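Local coordinates for decapping and exoribonuclease protein 1 (Kluyveromyces lactis, PDB 4GPS) that removes NAD caps and N7-methylguanosine caps from RNA 5' ends and degrades RNA in the 5'-3' direction, using a divalent metal cation, at residues T176-L181 and I210-D215; L200-Q205 and F400-D405; T170-K175 and E272-I277. One frame throughout, in Å; residues are numbered along the deposited sequence.

Contact 1 of 3, residues T176-L181 and I210-D215; sequences TTFVSL and ILISVD
The ring of Phe178 is met obliquely by two isoleucine tips from 210-215, CD1 of Ile210 and CD1 of Ile212. Phe178 CE2 comes within 3.7 Å of Ile210 CD1, and Phe178 CD2 reaches Ile212 CD1 at 4.1 Å. Away from this strand pair, Phe178 makes a T-shaped stack with Phe381 of helix 370-393. Ile210 and Phe178 run side by side and point the same way. In Ile210, CG1 is anti to the carbonyl carbon (chi1 -59°) and the chain is extended beyond it, which carries CD1 along the ring as far as CE2 and CZ. The same methyl also meets CG2 of Thr176.

The backbones form a parallel strand pair, part of the mixed beta structure of this PD-(D/E)XK nuclease fold. Its bonding pattern is the staggered one of parallel strands. Ile210 grips the residues flanking Phe178: its N donates to Thr177 O at 2.9 Å, and its O accepts from Val179 N at 2.6 Å. Val179 then uses its own carbonyl for Ile212 N, in an almost straight bond (176° at the hydrogen). Strand 273-285 binds the other backbone edge of 176-181, so 176-181 has a strand on each of its backbone edges.

Val179 and Leu211 pack on the opposite face, against Leu160 of helix 156-167. Leu211 has CG anti to the backbone N (chi1 176°), and the next bond turns CD1 back across the pair until it lies 3.4 Å from Val179 O and also touches Val179 CG1. Further along, Ser180 sets CB and OG against CB of Ile212, while its hydroxyl is occupied within its own strand, donating to Leu181 O at 2.8 Å.

Contact 2 of 3, residues L200-Q205 and F400-D405; sequences LLMTVQ and FKVQID
Met202 overlaps one branch of Val402: its CG and SD both lie 3.7 Å from Val402 CG2, the methionine chain crossing the valine at a slant before bending at chi3. On the same face Phe400 turns a ring edge to the backbone, with Met202 O near the ring plane and 3.8 Å from Phe400 CD1. Farther out, Phe400 CE1 makes a looser contact with Val204 CG2 at 4.4 Å. Leu388 of helix 370-393 covers both Met202 and Phe400.

Two hydrogen-bonded pairs of antiparallel strands carry Met202, Val402 and Phe400; strands 210-213 and 409-414 flank them on the outer edges, within the beta structure of the PD-(D/E)XK nuclease fold. Leu200 and Val402 exchange bonds, the shorter being Val402 N to Leu200 O at 2.7 Å. Met202 and Phe400 do likewise, but Phe400 N sits 37° out of the plane of the Met202 carbonyl. The strand directions differ by 134°, a strong twist for antiparallel neighbours.

Between these pairs, Leu201 and Lys401 form a non-hydrogen-bonded pair on the other face, where Leu201 CD2 lies 3.9 Å from Lys401 CG. Only the aliphatic stem of the lysine meets the leucine, so across these segments cohesion comes from main-chain bonds and apolar overlap, without any salt bridge.

Contact 3 of 3, residues T170-K175 and E272-I277; sequences TLNPEK and EIDLLI
Lys175 NZ forms a salt bridge with Asp274 OD1, 2.6 Å away, approaching from above the carboxylate plane, 36° out of it. The two side chains cross at about a right angle. The lysine is kinked at its third torsion (chi3 80°), which brings CE to 3.6 Å from Ile273 N and turns NZ onto the acid, while Lys175 CB rests 3.3 Å from Glu272 O.

The other carboxylate oxygen, Asp274 OD2, belongs to solvent and the turn. It accepts from water 1 at 2.5 Å, and that water in turn accepts from Asn172 N; water 2 also donates to OD2 and is weakly held by Lys175 NZ. Ser268 OG is a further hydrogen-bond partner of the ammonium group. A methionine in place of Lys175 would probably leave the buried Asp274 carboxylate without its countercharge.

At the main chain of the lysine, a bond of 3.1 Å from Lys175 N to Asn172 O closes the turn that aims the side chain. This is a type I beta turn, delivering the chain from helix 156-167 into strand 176-181, beside the start of strand 273-285, a strand of the PD-(D/E)XK nuclease core that farther along carries the metal ligand Asp282.

How the contacts relate
From the N-terminal side, the chain leaves helix 156-167 through 170-175 and runs directly into 176-181. Contact 1 closes the short loop from there to 210-215, with 28 residues between. Contact 3 closes a wider one, of 96 residues, that encloses contact 1 entirely. Contact 2 starts within both loops, at 200-205, but ends far beyond them at 400-405, and therefore crosses each. Laid side by side, the strands run 273-285, 176-181, 210-213, 198-204, 399-404. Contacts 1 and 2 meet through backbone pairing of 198-204 with 210-213, contacts 1 and 3 through 176-181 with 273-285; contacts 2 and 3 do not touch. Strands from distant parts of the chain thus become neighbours.

Contact 1 of 3, residues T176-L181 and I210-D215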
ATOM      1  N   THR A 176      -9.089  13.938  13.323  1.00 40.82           N
ATOM      2  CA  THR A 176      -8.061  13.060  13.904  1.00 38.59           C
ATOM      3  C   THR A 176      -7.270  12.565  12.674  1.00 39.38           C
ATOM      4  O   THR A 176      -7.861  12.143  11.671  1.00 40.47           O
ATOM      5  CB  THR A 176      -8.681  11.829  14.607  1.00 44.00           C
ATOM      6  OG1 THR A 176      -9.441  12.251  15.748  1.00 50.11           O
ATOM      7  CG2 THR A 176      -7.591  10.862  15.068  1.00 46.03           C
ATOM      8  N   THR A 177      -5.948  12.656  12.709  1.00 37.98           N
ATOM      9  CA  THR A 177      -5.157  12.181  11.579  1.00 38.25           C
ATOM     10  C   THR A 177      -4.441  10.902  11.989  1.00 38.98           C
ATOM     11  O   THR A 177      -3.853  10.877  13.060  1.00 41.93           O
ATOM     12  CB  THR A 177      -4.065  13.214  11.162  1.00 39.65           C
ATOM     13  OG1 THR A 177      -4.678  14.457  10.803  1.00 42.80           O
ATOM     14  CG2 THR A 177      -3.291  12.700   9.953  1.00 35.62           C
ATOM     15  N   PHE A 178      -4.537   9.827  11.201  1.00 39.05           N
ATOM     16  CA  PHE A 178      -3.753   8.615  11.520  1.00 38.20           C
ATOM     17  C   PHE A 178      -2.490   8.796  10.692  1.00 36.80           C
ATOM     18  O   PHE A 178      -2.574   9.148   9.500  1.00 36.68           O
ATOM     19  CB  PHE A 178      -4.429   7.311  11.087  1.00 35.86           C
ATOM     20  CG  PHE A 178      -5.599   6.915  11.939  1.00 42.24           C
ATOM     21  CD1 PHE A 178      -6.842   7.540  11.778  1.00 43.08           C
ATOM     22  CD2 PHE A 178      -5.476   5.896  12.874  1.00 38.03           C
ATOM     23  CE1 PHE A 178      -7.945   7.159  12.525  1.00 39.07           C
ATOM     24  CE2 PHE A 178      -6.573   5.507  13.625  1.00 44.72           C
ATOM     25  CZ  PHE A 178      -7.818   6.138  13.452  1.00 43.76           C
ATOM     26  N   VAL A 179      -1.338   8.581  11.327  1.00 37.12           N
ATOM     27  CA  VAL A 179      -0.008   8.728  10.714  1.00 37.38           C
ATOM     28  C   VAL A 179       0.596   7.332  10.549  1.00 39.55           C
ATOM     29  O   VAL A 179       0.758   6.617  11.519  1.00 42.72           O
ATOM     30  CB  VAL A 179       0.878   9.582  11.641  1.00 41.21           C
ATOM     31  CG1 VAL A 179       2.246   9.859  11.009  1.00 35.99           C
ATOM     32  CG2 VAL A 179       0.137  10.887  11.955  1.00 39.90           C
ATOM     33  N   SER A 180       0.970   6.940   9.340  1.00 40.63           N
ATOM     34  CA  SER A 180       1.445   5.576   9.194  1.00 40.51           C
ATOM     35  C   SER A 180       2.188   5.245   7.897  1.00 42.80           C
ATOM     36  O   SER A 180       2.077   5.978   6.919  1.00 38.16           O
ATOM     37  CB  SER A 180       0.203   4.669   9.325  1.00 39.60           C
ATOM     38  OG  SER A 180       0.476   3.321   9.023  1.00 39.72           O
ATOM     39  N   LEU A 181       2.961   4.152   7.891  1.00 42.04           N
ATOM     40  CA  LEU A 181       3.581   3.708   6.647  1.00 40.06           C
ATOM     41  C   LEU A 181       2.399   3.088   5.871  1.00 42.61           C
ATOM     42  O   LEU A 181       1.464   2.543   6.483  1.00 41.40           O
ATOM     43  CB  LEU A 181       4.616   2.635   6.905  1.00 39.39           C
ATOM     44  CG  LEU A 181       5.718   3.113   7.835  1.00 42.11           C
ATOM     45  CD1 LEU A 181       6.543   1.904   8.309  1.00 37.03           C
ATOM     46  CD2 LEU A 181       6.556   4.182   7.110  1.00 36.12           C
ATOM     47  N   ILE A 210      -3.101   9.997  15.747  1.00 42.64           N
ATOM     48  CA  ILE A 210      -2.689   8.628  16.036  1.00 40.11           C
ATOM     49  C   ILE A 210      -1.577   8.079  15.139  1.00 41.68           C
ATOM     50  O   ILE A 210      -1.664   8.104  13.907  1.00 42.80           O
ATOM     51  CB  ILE A 210      -3.916   7.690  15.944  1.00 42.42           C
ATOM     52  CG1 ILE A 210      -4.983   8.139  16.948  1.00 43.07           C
ATOM     53  CG2 ILE A 210      -3.504   6.253  16.222  1.00 41.44           C
ATOM     54  CD1 ILE A 210      -6.353   7.554  16.734  1.00 41.75           C
ATOM     55  N   LEU A 211      -0.537   7.553  15.775  1.00 41.30           N
ATOM     56  CA  LEU A 211       0.584   6.984  15.053  1.00 42.34           C
ATOM     57  C   LEU A 211       0.455   5.478  15.027  1.00 41.94           C
ATOM     58  O   LEU A 211       0.331   4.858  16.070  1.00 43.59           O
ATOM     59  CB  LEU A 211       1.895   7.354  15.748  1.00 43.40           C
ATOM     60  CG  LEU A 211       3.162   6.747  15.147  1.00 45.62           C
ATOM     61  CD1 LEU A 211       3.321   7.199  13.713  1.00 42.21           C
ATOM     62  CD2 LEU A 211       4.370   7.187  15.968  1.00 49.52           C
ATOM     63  N   ILE A 212       0.478   4.890  13.839  1.00 44.96           N
ATOM     64  CA  ILE A 212       0.396   3.434  13.698  1.00 44.22           C
ATOM     65  C   ILE A 212       1.809   2.885  13.509  1.00 47.27           C
ATOM     66  O   ILE A 212       2.620   3.501  12.808  1.00 45.87           O
ATOM     67  CB  ILE A 212      -0.431   3.030  12.453  1.00 40.00           C
ATOM     68  CG1 ILE A 212      -1.838   3.607  12.553  1.00 40.58           C
ATOM     69  CG2 ILE A 212      -0.480   1.509  12.326  1.00 38.03           C
ATOM     70  CD1 ILE A 212      -2.766   3.176  11.445  1.00 41.99           C
ATOM     71  N   SER A 213       2.101   1.746  14.136  1.00 48.70           N
ATOM     72  CA  SER A 213       3.405   1.076  14.005  1.00 53.68           C
ATOM     73  C   SER A 213       3.270  -0.420  14.360  1.00 55.53           C
ATOM     74  O   SER A 213       2.171  -0.887  14.605  1.00 57.01           O
ATOM     75  CB  SER A 213       4.460   1.748  14.892  1.00 53.84           C
ATOM     76  OG  SER A 213       4.093   1.712  16.262  1.00 55.93           O
ATOM     77  N   VAL A 214       4.361  -1.174  14.367  1.00 59.47           N
ATOM     78  CA  VAL A 214       4.283  -2.598  14.693  1.00 67.90           C
ATOM     79  C   VAL A 214       5.266  -3.041  15.745  1.00 70.58           C
ATOM     80  O   VAL A 214       6.110  -2.261  16.169  1.00 69.83           O
ATOM     81  CB  VAL A 214       4.597  -3.493  13.486  1.00 72.74           C
ATOM     82  CG1 VAL A 214       3.324  -3.999  12.855  1.00 75.65           C
ATOM     83  CG2 VAL A 214       5.478  -2.737  12.503  1.00 66.20           C
ATOM     84  N   ASP A 215       5.155  -4.330  16.099  1.00 76.80           N
ATOM     85  CA  ASP A 215       6.015  -5.045  17.063  1.00 80.46           C
ATOM     86  C   ASP A 215       5.691  -4.772  18.532  1.00 78.82           C
ATOM     87  O   ASP A 215       6.185  -5.467  19.428  1.00 75.43           O
ATOM     88  CB  ASP A 215       7.499  -4.727  16.808  1.00 82.46           C
ATOM     89  CG  ASP A 215       8.395  -5.960  16.882  1.00 85.77           C
ATOM     90  OD1 ASP A 215       8.194  -6.830  17.769  1.00 87.80           O
ATOM     91  OD2 ASP A 215       9.328  -6.039  16.051  1.00 84.02           O
TER

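Contact 2 of 3, residues L200-Q205 and F400-D405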
ATOM      1  N   LEU A 200      -1.171  -4.807  15.528  1.00 39.12           N
ATOM      2  CA  LEU A 200      -0.414  -3.584  15.326  1.00 38.86           C
ATOM      3  C   LEU A 200      -0.393  -2.780  16.615  1.00 41.58           C
ATOM      4  O   LEU A 200      -1.060  -3.143  17.577  1.00 43.79           O
ATOM      5  CB  LEU A 200      -1.073  -2.729  14.204  1.00 42.08           C
ATOM      6  CG  LEU A 200      -1.055  -3.200  12.739  1.00 43.49           C
ATOM      7  CD1 LEU A 200      -1.905  -2.307  11.828  1.00 37.79           C
ATOM      8  CD2 LEU A 200       0.360  -3.194  12.278  1.00 42.96           C
ATOM      9  N   LEU A 201       0.367  -1.681  16.612  1.00 46.40           N
ATOM     10  CA  LEU A 201       0.456  -0.754  17.737  1.00 45.47           C
ATOM     11  C   LEU A 201      -0.055   0.579  17.240  1.00 46.69           C
ATOM     12  O   LEU A 201       0.267   1.007  16.128  1.00 49.94           O
ATOM     13  CB  LEU A 201       1.896  -0.578  18.206  1.00 46.53           C
ATOM     14  CG  LEU A 201       2.560  -1.796  18.840  1.00 52.65           C
ATOM     15  CD1 LEU A 201       3.840  -1.318  19.517  1.00 54.07           C
ATOM     16  CD2 LEU A 201       1.631  -2.464  19.871  1.00 45.20           C
ATOM     17  N   MET A 202      -0.862   1.231  18.057  1.00 44.05           N
ATOM     18  CA  MET A 202      -1.416   2.510  17.674  1.00 45.41           C
ATOM     19  C   MET A 202      -1.297   3.391  18.876  1.00 47.56           C
ATOM     20  O   MET A 202      -1.827   3.075  19.949  1.00 45.34           O
ATOM     21  CB  MET A 202      -2.868   2.344  17.219  1.00 48.35           C
ATOM     22  CG  MET A 202      -2.939   1.548  15.928  1.00 48.73           C
ATOM     23  SD  MET A 202      -4.519   1.424  15.070  1.00 50.06           S
ATOM     24  CE  MET A 202      -5.019   3.002  15.164  1.00 50.21           C
ATOM     25  N   THR A 203      -0.554   4.480  18.691  1.00 44.94           N
ATOM     26  CA  THR A 203      -0.287   5.425  19.751  1.00 44.23           C
ATOM     27  C   THR A 203      -1.081   6.717  19.634  1.00 44.87           C
ATOM     28  O   THR A 203      -0.992   7.411  18.624  1.00 47.44           O
ATOM     29  CB  THR A 203       1.237   5.798  19.801  1.00 44.69           C
ATOM     30  OG1 THR A 203       2.021   4.619  20.053  1.00 48.09           O
ATOM     31  CG2 THR A 203       1.496   6.830  20.905  1.00 39.49           C
ATOM     32  N   VAL A 204      -1.857   7.043  20.667  1.00 43.38           N
ATOM     33  CA  VAL A 204      -2.603   8.295  20.671  1.00 44.66           C
ATOM     34  C   VAL A 204      -1.629   9.326  21.208  1.00 47.95           C
ATOM     35  O   VAL A 204      -1.334   9.344  22.412  1.00 47.64           O
ATOM     36  CB  VAL A 204      -3.826   8.259  21.613  1.00 43.71           C
ATOM     37  CG1 VAL A 204      -4.446   9.651  21.713  1.00 37.63           C
ATOM     38  CG2 VAL A 204      -4.853   7.261  21.104  1.00 39.00           C
ATOM     39  N   GLN A 205      -1.125  10.180  20.319  1.00 46.74           N
ATOM     40  CA  GLN A 205      -0.159  11.196  20.733  1.00 48.79           C
ATOM     41  C   GLN A 205      -0.836  12.305  21.549  1.00 53.01           C
ATOM     42  O   GLN A 205      -2.056  12.442  21.555  1.00 51.72           O
ATOM     43  CB  GLN A 205       0.536  11.801  19.503  1.00 42.18           C
ATOM     44  CG  GLN A 205       0.981  10.760  18.482  1.00 47.27           C
ATOM     45  CD  GLN A 205       1.632  11.374  17.248  1.00 49.91           C
ATOM     46  OE1 GLN A 205       1.211  12.446  16.767  1.00 47.46           O
ATOM     47  NE2 GLN A 205       2.660  10.690  16.717  1.00 50.58           N
ATOM     48  N   PHE A 400      -1.407   1.433  22.464  1.00 50.47           N
ATOM     49  CA  PHE A 400      -2.329   0.305  22.504  1.00 48.25           C
ATOM     50  C   PHE A 400      -2.025  -0.816  21.507  1.00 51.76           C
ATOM     51  O   PHE A 400      -1.603  -0.555  20.381  1.00 55.02           O
ATOM     52  CB  PHE A 400      -3.765   0.805  22.221  1.00 48.45           C
ATOM     53  CG  PHE A 400      -4.273   1.812  23.216  1.00 49.68           C
ATOM     54  CD1 PHE A 400      -3.899   3.153  23.130  1.00 46.62           C
ATOM     55  CD2 PHE A 400      -5.071   1.411  24.281  1.00 47.77           C
ATOM     56  CE1 PHE A 400      -4.306   4.076  24.090  1.00 48.20           C
ATOM     57  CE2 PHE A 400      -5.481   2.340  25.252  1.00 52.73           C
ATOM     58  CZ  PHE A 400      -5.097   3.671  25.153  1.00 46.81           C
ATOM     59  N   LYS A 401      -2.246  -2.064  21.913  1.00 51.20           N
ATOM     60  CA  LYS A 401      -2.047  -3.181  21.001  1.00 51.15           C
ATOM     61  C   LYS A 401      -3.382  -3.318  20.284  1.00 50.52           C
ATOM     62  O   LYS A 401      -4.422  -3.468  20.929  1.00 48.72           O
ATOM     63  CB  LYS A 401      -1.751  -4.484  21.742  1.00 58.78           C
ATOM     64  CG  LYS A 401      -0.391  -4.554  22.417  1.00 73.21           C
ATOM     65  CD  LYS A 401      -0.036  -6.006  22.724  1.00 83.93           C
ATOM     66  CE  LYS A 401       1.361  -6.135  23.324  1.00 89.48           C
ATOM     67  NZ  LYS A 401       1.775  -7.576  23.372  1.00 90.32           N
ATOM     68  N   VAL A 402      -3.363  -3.266  18.956  1.00 47.22           N
ATOM     69  CA  VAL A 402      -4.593  -3.369  18.204  1.00 48.21           C
ATOM     70  C   VAL A 402      -4.605  -4.673  17.452  1.00 53.35           C
ATOM     71  O   VAL A 402      -3.652  -4.992  16.704  1.00 53.28           O
ATOM     72  CB  VAL A 402      -4.758  -2.185  17.218  1.00 48.21           C
ATOM     73  CG1 VAL A 402      -5.966  -2.409  16.361  1.00 44.21           C
ATOM     74  CG2 VAL A 402      -4.914  -0.879  17.985  1.00 45.34           C
ATOM     75  N   GLN A 403      -5.676  -5.446  17.658  1.00 52.97           N
ATOM     76  CA  GLN A 403      -5.788  -6.735  16.985  1.00 51.10           C
ATOM     77  C   GLN A 403      -7.122  -6.987  16.366  1.00 48.08           C
ATOM     78  O   GLN A 403      -8.172  -6.551  16.874  1.00 45.99           O
ATOM     79  CB  GLN A 403      -5.452  -7.873  17.942  1.00 56.64           C
ATOM     80  CG  GLN A 403      -4.012  -7.820  18.337  1.00 64.99           C
ATOM     81  CD  GLN A 403      -3.717  -8.649  19.542  1.00 70.07           C
ATOM     82  OE1 GLN A 403      -3.838  -9.871  19.504  1.00 71.25           O
ATOM     83  NE2 GLN A 403      -3.329  -7.991  20.632  1.00 71.74           N
ATOM     84  N   ILE A 404      -7.071  -7.714  15.261  1.00 44.14           N
ATOM     85  CA  ILE A 404      -8.264  -8.047  14.539  1.00 44.81           C
ATOM     86  C   ILE A 404      -8.251  -9.519  14.126  1.00 51.52           C
ATOM     87  O   ILE A 404      -7.396  -9.932  13.345  1.00 53.17           O
ATOM     88  CB  ILE A 404      -8.414  -7.127  13.307  1.00 40.56           C
ATOM     89  CG1 ILE A 404      -8.476  -5.669  13.764  1.00 36.84           C
ATOM     90  CG2 ILE A 404      -9.708  -7.471  12.539  1.00 40.87           C
ATOM     91  CD1 ILE A 404      -8.839  -4.658  12.611  1.00 33.61           C
ATOM     92  N   ASP A 405      -9.184 -10.296  14.696  1.00 54.16           N
ATOM     93  CA  ASP A 405      -9.390 -11.737  14.430  1.00 56.48           C
ATOM     94  C   ASP A 405      -9.585 -11.971  12.960  1.00 52.04           C
ATOM     95  O   ASP A 405      -9.819 -11.036  12.203  1.00 48.71           O
ATOM     96  CB  ASP A 405     -10.735 -12.232  14.998  1.00 60.48           C
ATOM     97  CG  ASP A 405     -10.656 -12.611  16.402  1.00 71.18           C
ATOM     98  OD1 ASP A 405      -9.583 -13.110  16.797  1.00 77.71           O
ATOM     99  OD2 ASP A 405     -11.668 -12.421  17.108  1.00 79.22           O
TER

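Contact 3 of 3, residues T170-K175 and E272-I277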
ATOM      1  N   THR A 170       0.484  21.878   9.187  1.00 38.89           N
ATOM      2  CA  THR A 170      -0.478  21.860   8.111  1.00 38.08           C
ATOM      3  C   THR A 170      -1.630  20.871   8.310  1.00 40.84           C
ATOM      4  O   THR A 170      -2.534  20.803   7.484  1.00 38.80           O
ATOM      5  CB  THR A 170       0.225  21.559   6.780  1.00 39.38           C
ATOM      6  OG1 THR A 170       1.420  22.351   6.687  1.00 45.38           O
ATOM      7  CG2 THR A 170      -0.694  21.886   5.581  1.00 33.49           C
ATOM      8  N   LEU A 171      -1.621  20.111   9.400  1.00 39.07           N
ATOM      9  CA  LEU A 171      -2.698  19.162   9.600  1.00 41.47           C
ATOM     10  C   LEU A 171      -3.996  19.905   9.902  1.00 44.80           C
ATOM     11  O   LEU A 171      -3.977  21.062  10.317  1.00 48.55           O
ATOM     12  CB  LEU A 171      -2.361  18.216  10.752  1.00 44.41           C
ATOM     13  CG  LEU A 171      -1.292  17.164  10.463  1.00 45.89           C
ATOM     14  CD1 LEU A 171      -1.043  16.376  11.706  1.00 47.64           C
ATOM     15  CD2 LEU A 171      -1.722  16.253   9.324  1.00 42.27           C
ATOM     16  N   ASN A 172      -5.119  19.240   9.699  1.00 41.31           N
ATOM     17  CA  ASN A 172      -6.417  19.838   9.979  1.00 41.74           C
ATOM     18  C   ASN A 172      -6.727  19.585  11.462  1.00 42.28           C
ATOM     19  O   ASN A 172      -7.077  18.479  11.840  1.00 41.89           O
ATOM     20  CB  ASN A 172      -7.450  19.187   9.067  1.00 39.96           C
ATOM     21  CG  ASN A 172      -8.863  19.720   9.271  1.00 44.36           C
ATOM     22  OD1 ASN A 172      -9.682  19.609   8.372  1.00 51.87           O
ATOM     23  ND2 ASN A 172      -9.162  20.256  10.438  1.00 38.32           N
ATOM     24  N   PRO A 173      -6.626  20.624  12.308  1.00 42.63           N
ATOM     25  CA  PRO A 173      -6.871  20.541  13.758  1.00 45.11           C
ATOM     26  C   PRO A 173      -8.279  20.119  14.149  1.00 45.87           C
ATOM     27  O   PRO A 173      -8.548  19.825  15.308  1.00 46.61           O
ATOM     28  CB  PRO A 173      -6.544  21.959  14.256  1.00 41.39           C
ATOM     29  CG  PRO A 173      -7.050  22.793  13.187  1.00 41.28           C
ATOM     30  CD  PRO A 173      -6.653  22.031  11.868  1.00 42.41           C
ATOM     31  N   GLU A 174      -9.173  20.094  13.173  1.00 48.37           N
ATOM     32  CA  GLU A 174     -10.563  19.731  13.400  1.00 48.32           C
ATOM     33  C   GLU A 174     -10.847  18.241  13.159  1.00 47.07           C
ATOM     34  O   GLU A 174     -11.994  17.800  13.289  1.00 42.58           O
ATOM     35  CB  GLU A 174     -11.432  20.555  12.467  1.00 55.00           C
ATOM     36  CG  GLU A 174     -12.737  20.978  13.045  1.00 62.36           C
ATOM     37  CD  GLU A 174     -12.734  22.438  13.331  1.00 65.63           C
ATOM     38  OE1 GLU A 174     -12.771  23.245  12.375  1.00 68.93           O
ATOM     39  OE2 GLU A 174     -12.676  22.778  14.521  1.00 75.45           O
ATOM     40  N   LYS A 175      -9.811  17.483  12.786  1.00 43.32           N
ATOM     41  CA  LYS A 175      -9.956  16.056  12.523  1.00 43.81           C
ATOM     42  C   LYS A 175      -8.883  15.242  13.224  1.00 41.11           C
ATOM     43  O   LYS A 175      -7.897  15.788  13.710  1.00 42.38           O
ATOM     44  CB  LYS A 175      -9.882  15.801  11.013  1.00 45.53           C
ATOM     45  CG  LYS A 175     -10.974  16.525  10.246  1.00 47.45           C
ATOM     46  CD  LYS A 175     -10.772  16.496   8.750  1.00 44.16           C
ATOM     47  CE  LYS A 175     -11.233  15.185   8.179  1.00 45.27           C
ATOM     48  NZ  LYS A 175     -11.111  15.239   6.687  1.00 43.57           N
ATOM     49  N   GLU A 272     -14.244  13.308   9.889  1.00 43.89           N
ATOM     50  CA  GLU A 272     -13.559  13.345  11.182  1.00 43.61           C
ATOM     51  C   GLU A 272     -12.126  12.794  11.124  1.00 44.75           C
ATOM     52  O   GLU A 272     -11.329  12.999  12.049  1.00 46.32           O
ATOM     53  CB  GLU A 272     -14.346  12.524  12.208  1.00 43.53           C
ATOM     54  CG  GLU A 272     -15.738  13.034  12.543  1.00 47.62           C
ATOM     55  CD  GLU A 272     -16.554  12.016  13.326  1.00 56.51           C
ATOM     56  OE1 GLU A 272     -15.985  11.298  14.179  1.00 57.72           O
ATOM     57  OE2 GLU A 272     -17.781  11.931  13.097  1.00 66.28           O
ATOM     58  N   ILE A 273     -11.795  12.142  10.012  1.00 42.29           N
ATOM     59  CA  ILE A 273     -10.517  11.467   9.872  1.00 39.19           C
ATOM     60  C   ILE A 273      -9.672  11.760   8.616  1.00 38.90           C
ATOM     61  O   ILE A 273     -10.190  11.713   7.515  1.00 39.91           O
ATOM     62  CB  ILE A 273     -10.793   9.929   9.909  1.00 39.49           C
ATOM     63  CG1 ILE A 273     -11.391   9.542  11.255  1.00 29.57           C
ATOM     64  CG2 ILE A 273      -9.526   9.133   9.575  1.00 37.51           C
ATOM     65  CD1 ILE A 273     -11.989   8.109  11.238  1.00 30.79           C
ATOM     66  N   ASP A 274      -8.376  12.048   8.796  1.00 35.70           N
ATOM     67  CA  ASP A 274      -7.445  12.256   7.680  1.00 38.26           C
ATOM     68  C   ASP A 274      -6.363  11.201   7.857  1.00 42.36           C
ATOM     69  O   ASP A 274      -6.209  10.659   8.945  1.00 45.35           O
ATOM     70  CB  ASP A 274      -6.730  13.630   7.703  1.00 37.25           C
ATOM     71  CG  ASP A 274      -7.599  14.764   7.221  1.00 43.08           C
ATOM     72  OD1 ASP A 274      -8.574  14.497   6.499  1.00 44.72           O
ATOM     73  OD2 ASP A 274      -7.298  15.929   7.570  1.00 46.19           O
ATOM     74  N   LEU A 275      -5.602  10.946   6.793  1.00 39.81           N
ATOM     75  CA  LEU A 275      -4.499  10.008   6.830  1.00 39.64           C
ATOM     76  C   LEU A 275      -3.226  10.686   6.308  1.00 42.84           C
ATOM     77  O   LEU A 275      -3.268  11.382   5.293  1.00 46.08           O
ATOM     78  CB  LEU A 275      -4.784   8.802   5.937  1.00 36.68           C
ATOM     79  CG  LEU A 275      -5.815   7.747   6.291  1.00 41.45           C
ATOM     80  CD1 LEU A 275      -5.407   6.456   5.546  1.00 40.67           C
ATOM     81  CD2 LEU A 275      -5.879   7.519   7.796  1.00 38.96           C
ATOM     82  N   LEU A 276      -2.101  10.505   7.000  1.00 39.47           N
ATOM     83  CA  LEU A 276      -0.822  11.060   6.537  1.00 35.54           C
ATOM     84  C   LEU A 276      -0.016   9.764   6.398  1.00 39.06           C
ATOM     85  O   LEU A 276       0.333   9.137   7.385  1.00 40.73           O
ATOM     86  CB  LEU A 276      -0.199  11.976   7.584  1.00 32.53           C
ATOM     87  CG  LEU A 276       1.157  12.518   7.166  1.00 33.30           C
ATOM     88  CD1 LEU A 276       1.015  13.524   6.044  1.00 32.44           C
ATOM     89  CD2 LEU A 276       1.790  13.194   8.355  1.00 34.63           C
ATOM     90  N   ILE A 277       0.273   9.396   5.160  1.00 38.85           N
ATOM     91  CA  ILE A 277       0.912   8.157   4.811  1.00 37.57           C
ATOM     92  C   ILE A 277       2.264   8.291   4.145  1.00 38.84           C
ATOM     93  O   ILE A 277       2.481   9.197   3.315  1.00 39.26           O
ATOM     94  CB  ILE A 277      -0.026   7.389   3.825  1.00 39.82           C
ATOM     95  CG1 ILE A 277      -1.273   6.934   4.549  1.00 48.26           C
ATOM     96  CG2 ILE A 277       0.658   6.219   3.190  1.00 44.41           C
ATOM     97  CD1 ILE A 277      -2.391   6.547   3.572  1.00 51.63           C
TER
HETATM   98  O   HOH W   1      -5.113  16.216   8.714  1.00 42.85           O
HETATM   99  O   HOH W   2      -8.764  17.603   6.193  1.00 54.65           O